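Local coordinates for protein CRISPR-associated endonuclease Cas1 (Thermotoga maritima, PDB 4XTK) that probably acts as a metal-dependent double-stranded DNA endonuclease in CRISPR adaptive immunity, working as a homodimer that joins a Cas2 dimer, at residues N88-Y100 with H212-N224. Sequence-based numbering, arbitrary orientation.
Sequences NSGFLILKQAEHY and HLDPRIGYLHETN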
loop_
_atom_site.group_PDB
_atom_site.type_symbol
_atom_site.label_atom_id
_atom_site.label_comp_id
_atom_site.label_asym_id
_atom_site.label_seq_id
_atom_site.Cartn_x
_atom_site.Cartn_y
_atom_site.Cartn_z
ATOM N N ASN E 88 -0.150 -15.388 0.086
ATOM C CA ASN E 88 1.137 -14.693 0.092
ATOM C C ASN E 88 1.259 -13.840 -1.161
ATOM O O ASN E 88 1.119 -14.339 -2.276
ATOM C CB ASN E 88 2.293 -15.700 0.179
ATOM C CG ASN E 88 3.665 -15.032 0.289
ATOM O OD1 ASN E 88 3.871 -13.902 -0.158
ATOM N ND2 ASN E 88 4.609 -15.736 0.904
ATOM N N SER E 89 1.523 -12.551 -0.971
ATOM C CA SER E 89 1.433 -11.596 -2.071
ATOM C C SER E 89 2.747 -11.468 -2.822
ATOM O O SER E 89 2.797 -10.846 -3.881
ATOM C CB SER E 89 1.008 -10.227 -1.559
ATOM O OG SER E 89 2.078 -9.608 -0.870
ATOM N N GLY E 90 3.807 -12.047 -2.267
ATOM C CA GLY E 90 5.124 -11.967 -2.876
ATOM C C GLY E 90 5.675 -10.553 -2.914
ATOM O O GLY E 90 6.599 -10.257 -3.671
ATOM N N PHE E 91 5.098 -9.682 -2.094
ATOM C CA PHE E 91 5.541 -8.303 -1.971
ATOM C C PHE E 91 7.036 -8.257 -1.634
ATOM O O PHE E 91 7.502 -8.917 -0.704
ATOM C CB PHE E 91 4.693 -7.597 -0.908
ATOM C CG PHE E 91 4.904 -6.126 -0.838
ATOM C CD1 PHE E 91 5.150 -5.394 -1.985
ATOM C CD2 PHE E 91 4.808 -5.460 0.370
ATOM C CE1 PHE E 91 5.337 -4.024 -1.926
ATOM C CE2 PHE E 91 4.987 -4.095 0.438
ATOM C CZ PHE E 91 5.253 -3.373 -0.712
ATOM N N LEU E 92 7.781 -7.490 -2.418
ATOM C CA LEU E 92 9.243 -7.526 -2.395
ATOM C C LEU E 92 9.926 -6.474 -1.507
ATOM O O LEU E 92 11.148 -6.326 -1.552
ATOM C CB LEU E 92 9.761 -7.401 -3.824
ATOM C CG LEU E 92 9.335 -8.565 -4.711
ATOM C CD1 LEU E 92 9.582 -8.232 -6.177
ATOM C CD2 LEU E 92 10.075 -9.844 -4.304
ATOM N N ILE E 93 9.144 -5.735 -0.728
ATOM C CA ILE E 93 9.675 -4.624 0.052
ATOM C C ILE E 93 10.890 -5.013 0.923
ATOM O O ILE E 93 11.880 -4.279 0.972
ATOM C CB ILE E 93 8.556 -3.985 0.931
ATOM C CG1 ILE E 93 9.061 -2.715 1.611
ATOM C CG2 ILE E 93 7.983 -4.969 1.942
ATOM C CD1 ILE E 93 9.409 -1.622 0.645
ATOM N N LEU E 94 10.843 -6.178 1.563
ATOM C CA LEU E 94 11.942 -6.612 2.416
ATOM C C LEU E 94 13.165 -6.973 1.589
ATOM O O LEU E 94 14.298 -6.687 1.989
ATOM C CB LEU E 94 11.524 -7.805 3.282
ATOM C CG LEU E 94 10.365 -7.527 4.245
ATOM C CD1 LEU E 94 10.087 -8.730 5.125
ATOM C CD2 LEU E 94 10.615 -6.282 5.087
ATOM N N LYS E 95 12.944 -7.612 0.445
ATOM C CA LYS E 95 14.059 -7.986 -0.413
ATOM C C LYS E 95 14.722 -6.723 -0.928
ATOM O O LYS E 95 15.949 -6.654 -1.019
ATOM C CB LYS E 95 13.603 -8.867 -1.574
ATOM C CG LYS E 95 12.962 -10.184 -1.165
ATOM C CD LYS E 95 13.904 -11.060 -0.369
ATOM C CE LYS E 95 14.961 -11.676 -1.263
ATOM N NZ LYS E 95 15.809 -12.650 -0.529
ATOM N N GLN E 96 13.897 -5.723 -1.240
ATOM C CA GLN E 96 14.365 -4.439 -1.750
ATOM C C GLN E 96 15.246 -3.693 -0.751
ATOM O O GLN E 96 16.299 -3.176 -1.118
ATOM C CB GLN E 96 13.175 -3.554 -2.150
ATOM C CG GLN E 96 12.549 -3.930 -3.490
ATOM C CD GLN E 96 11.385 -3.045 -3.878
ATOM O OE1 GLN E 96 10.226 -3.449 -3.782
ATOM N NE2 GLN E 96 11.686 -1.834 -4.333
ATOM N N ALA E 97 14.807 -3.621 0.505
ATOM C CA ALA E 97 15.591 -2.962 1.547
ATOM C C ALA E 97 16.900 -3.700 1.704
ATOM O O ALA E 97 17.985 -3.093 1.785
ATOM C CB ALA E 97 14.842 -2.927 2.851
ATOM N N GLU E 98 16.793 -5.023 1.717
ATOM C CA GLU E 98 17.978 -5.854 1.773
ATOM C C GLU E 98 18.912 -5.579 0.571
ATOM O O GLU E 98 20.121 -5.517 0.777
ATOM C CB GLU E 98 17.600 -7.330 1.842
ATOM C CG GLU E 98 18.749 -8.299 1.594
ATOM C CD GLU E 98 18.270 -9.705 1.279
ATOM O OE1 GLU E 98 17.196 -10.100 1.782
ATOM O OE2 GLU E 98 18.960 -10.406 0.506
ATOM N N HIS E 99 18.439 -5.353 -0.662
ATOM C CA HIS E 99 19.504 -5.103 -1.630
ATOM C C HIS E 99 19.907 -3.627 -1.629
ATOM O O HIS E 99 20.876 -3.258 -2.293
ATOM C CB HIS E 99 19.203 -5.527 -3.073
ATOM C CG HIS E 99 18.794 -6.951 -3.220
ATOM N ND1 HIS E 99 19.144 -7.926 -2.307
ATOM C CD2 HIS E 99 18.400 -7.633 -4.332
ATOM C CE1 HIS E 99 18.741 -9.098 -2.745
ATOM N NE2 HIS E 99 18.299 -8.947 -3.988
ATOM N N TYR E 100 19.181 -2.784 -0.905
ATOM C CA TYR E 100 19.624 -1.410 -0.802
ATOM C C TYR E 100 20.736 -1.192 0.246
ATOM O O TYR E 100 21.721 -0.509 -0.034
ATOM C CB TYR E 100 18.448 -0.498 -0.493
ATOM C CG TYR E 100 18.818 0.965 -0.548
ATOM C CD1 TYR E 100 18.824 1.653 -1.756
ATOM C CD2 TYR E 100 19.185 1.658 0.604
ATOM C CE1 TYR E 100 19.170 2.983 -1.815
ATOM C CE2 TYR E 100 19.533 2.998 0.550
ATOM C CZ TYR E 100 19.521 3.652 -0.662
ATOM O OH TYR E 100 19.863 4.982 -0.723
ATOM N N HIS E 212 4.953 -6.569 -7.870
ATOM C CA HIS E 212 5.222 -6.886 -6.473
ATOM C C HIS E 212 6.304 -5.975 -5.902
ATOM O O HIS E 212 6.727 -6.147 -4.754
ATOM C CB HIS E 212 5.645 -8.349 -6.325
ATOM C CG HIS E 212 4.580 -9.329 -6.695
ATOM N ND1 HIS E 212 4.855 -10.512 -7.344
ATOM C CD2 HIS E 212 3.240 -9.309 -6.502
ATOM C CE1 HIS E 212 3.730 -11.178 -7.544
ATOM N NE2 HIS E 212 2.735 -10.469 -7.041
ATOM N N LEU E 213 6.763 -5.026 -6.715
ATOM C CA LEU E 213 7.787 -4.068 -6.297
ATOM C C LEU E 213 7.186 -2.895 -5.543
ATOM O O LEU E 213 6.045 -2.516 -5.782
ATOM C CB LEU E 213 8.570 -3.556 -7.506
ATOM C CG LEU E 213 9.441 -4.567 -8.256
ATOM C CD1 LEU E 213 9.646 -4.134 -9.709
ATOM C CD2 LEU E 213 10.781 -4.729 -7.551
ATOM N N ASP E 214 7.952 -2.339 -4.612
ATOM C CA ASP E 214 7.592 -1.063 -4.007
ATOM C C ASP E 214 8.419 0.058 -4.633
ATOM O O ASP E 214 9.655 -0.007 -4.664
ATOM C CB ASP E 214 7.789 -1.081 -2.494
ATOM C CG ASP E 214 7.209 0.152 -1.820
ATOM O OD1 ASP E 214 7.819 1.236 -1.931
ATOM O OD2 ASP E 214 6.141 0.042 -1.183
ATOM N N PRO E 215 7.729 1.089 -5.138
ATOM C CA PRO E 215 8.290 2.247 -5.847
ATOM C C PRO E 215 9.099 3.193 -4.957
ATOM O O PRO E 215 9.839 4.022 -5.484
ATOM C CB PRO E 215 7.045 2.952 -6.385
ATOM C CG PRO E 215 5.992 2.624 -5.396
ATOM C CD PRO E 215 6.274 1.220 -4.949
ATOM N N ARG E 216 8.960 3.076 -3.638
ATOM C CA ARG E 216 9.613 4.018 -2.726
ATOM C C ARG E 216 11.081 3.705 -2.465
ATOM O O ARG E 216 11.793 4.524 -1.898
ATOM C CB ARG E 216 8.857 4.081 -1.404
ATOM C CG ARG E 216 7.532 4.786 -1.559
ATOM C CD ARG E 216 6.627 4.575 -0.377
ATOM N NE ARG E 216 6.253 3.178 -0.211
ATOM C CZ ARG E 216 5.273 2.779 0.589
ATOM N NH1 ARG E 216 4.571 3.679 1.268
ATOM N NH2 ARG E 216 4.986 1.490 0.706
ATOM N N ILE E 217 11.540 2.537 -2.893
ATOM C CA ILE E 217 12.951 2.211 -2.765
ATOM C C ILE E 217 13.612 2.089 -4.129
ATOM O O ILE E 217 13.298 1.182 -4.885
ATOM C CB ILE E 217 13.168 0.900 -1.972
ATOM C CG1 ILE E 217 12.617 1.037 -0.553
ATOM C CG2 ILE E 217 14.633 0.537 -1.935
ATOM C CD1 ILE E 217 12.734 -0.223 0.264
ATOM N N GLY E 218 14.518 3.014 -4.434
ATOM C CA GLY E 218 15.338 2.946 -5.633
ATOM C C GLY E 218 16.788 2.556 -5.357
ATOM O O GLY E 218 17.160 2.294 -4.215
ATOM N N TYR E 219 17.611 2.529 -6.404
ATOM C CA TYR E 219 18.970 2.001 -6.314
ATOM C C TYR E 219 20.011 2.959 -6.879
ATOM O O TYR E 219 20.940 3.363 -6.166
ATOM C CB TYR E 219 19.033 0.632 -6.992
ATOM C CG TYR E 219 18.151 -0.335 -6.247
ATOM C CD1 TYR E 219 18.566 -0.884 -5.038
ATOM C CD2 TYR E 219 16.871 -0.635 -6.701
ATOM C CE1 TYR E 219 17.751 -1.738 -4.322
ATOM C CE2 TYR E 219 16.050 -1.492 -5.995
ATOM C CZ TYR E 219 16.495 -2.040 -4.806
ATOM O OH TYR E 219 15.680 -2.887 -4.102
ATOM N N LEU E 220 19.887 3.289 -8.162
ATOM C CA LEU E 220 20.726 4.327 -8.754
ATOM C C LEU E 220 20.481 5.662 -8.048
ATOM O O LEU E 220 21.422 6.362 -7.669
ATOM C CB LEU E 220 20.462 4.458 -10.257
ATOM C CG LEU E 220 21.383 5.470 -10.947
ATOM C CD1 LEU E 220 22.842 5.106 -10.703
ATOM C CD2 LEU E 220 21.080 5.624 -12.442
ATOM N N HIS E 221 19.211 6.010 -7.874
ATOM C CA HIS E 221 18.841 7.165 -7.065
ATOM C C HIS E 221 18.879 6.812 -5.588
ATOM O O HIS E 221 18.519 5.702 -5.192
ATOM C CB HIS E 221 17.454 7.677 -7.450
ATOM C CG HIS E 221 17.380 8.209 -8.843
ATOM N ND1 HIS E 221 17.379 7.396 -9.954
ATOM C CD2 HIS E 221 17.337 9.484 -9.312
ATOM C CE1 HIS E 221 17.321 8.138 -11.046
ATOM N NE2 HIS E 221 17.301 9.409 -10.679
ATOM N N GLU E 222 19.326 7.758 -4.773
ATOM C CA GLU E 222 19.338 7.566 -3.333
ATOM C C GLU E 222 17.909 7.394 -2.821
ATOM O O GLU E 222 17.009 8.125 -3.227
ATOM C CB GLU E 222 20.022 8.753 -2.645
ATOM C CG GLU E 222 20.418 8.494 -1.202
ATOM C CD GLU E 222 20.841 9.758 -0.469
ATOM O OE1 GLU E 222 20.048 10.260 0.355
ATOM O OE2 GLU E 222 21.964 10.248 -0.713
ATOM N N THR E 223 17.694 6.448 -1.916
ATOM C CA THR E 223 16.370 6.343 -1.332
ATOM C C THR E 223 16.385 7.278 -0.135
ATOM O O THR E 223 17.019 7.015 0.882
ATOM C CB THR E 223 16.007 4.901 -0.912
ATOM O OG1 THR E 223 15.997 4.053 -2.066
ATOM C CG2 THR E 223 14.623 4.853 -0.256
ATOM N N ASN E 224 15.647 8.368 -0.288
ATOM C CA ASN E 224 15.666 9.504 0.618
ATOM C C ASN E 224 14.220 9.942 0.774
ATOM O O ASN E 224 13.317 9.155 0.516
ATOM C CB ASN E 224 16.569 10.642 0.118
ATOM C CG ASN E 224 16.231 11.102 -1.282
ATOM O OD1 ASN E 224 15.141 10.854 -1.787
ATOM N ND2 ASN E 224 17.173 11.788 -1.917
#
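Gln96 reaches the backbone of Asp214 because its CG lies anti to the carbonyl carbon (chi1 -78°) and its chain runs extended beyond CG; Tyr100, with CG anti to the backbone N (chi1 -173°), carries its ring to Thr223. The flat Gln96 amide works as a two-pronged clamp. Gln96 OE1 accepts from Asp214 N on a lone pair at 2.7 Å, almost straight at 175°, while Gln96 NE2 donates to Asp214 O at 2.8 Å; so held, the amide cannot easily flip. At the N-cap, Leu92 N donates to His212 O at 2.9 Å. The Asp214 carboxylate is gripped side-on by Arg216, whose NH2 also bridges to Asp214 of the second subunit. Ile93 CD1 meets Ile217 CD1 at 3.6 Å. The Tyr219 hydroxyl donates to Gln96 O, which Tyr100 N approaches from the opposite face. Tyr100 OH accepts from Thr223 N at 2.9 Å, and Thr223 CB sits over the ring in a CH-pi contact. Residues 88-100 thus pair four backbone polar atoms of the irregular loop 212-224, near His221, a probable manganese ligand whose ND1 bonds Asp233; in principle, an amide meeting both N-H and C=O of one residue stands in for a strand partner.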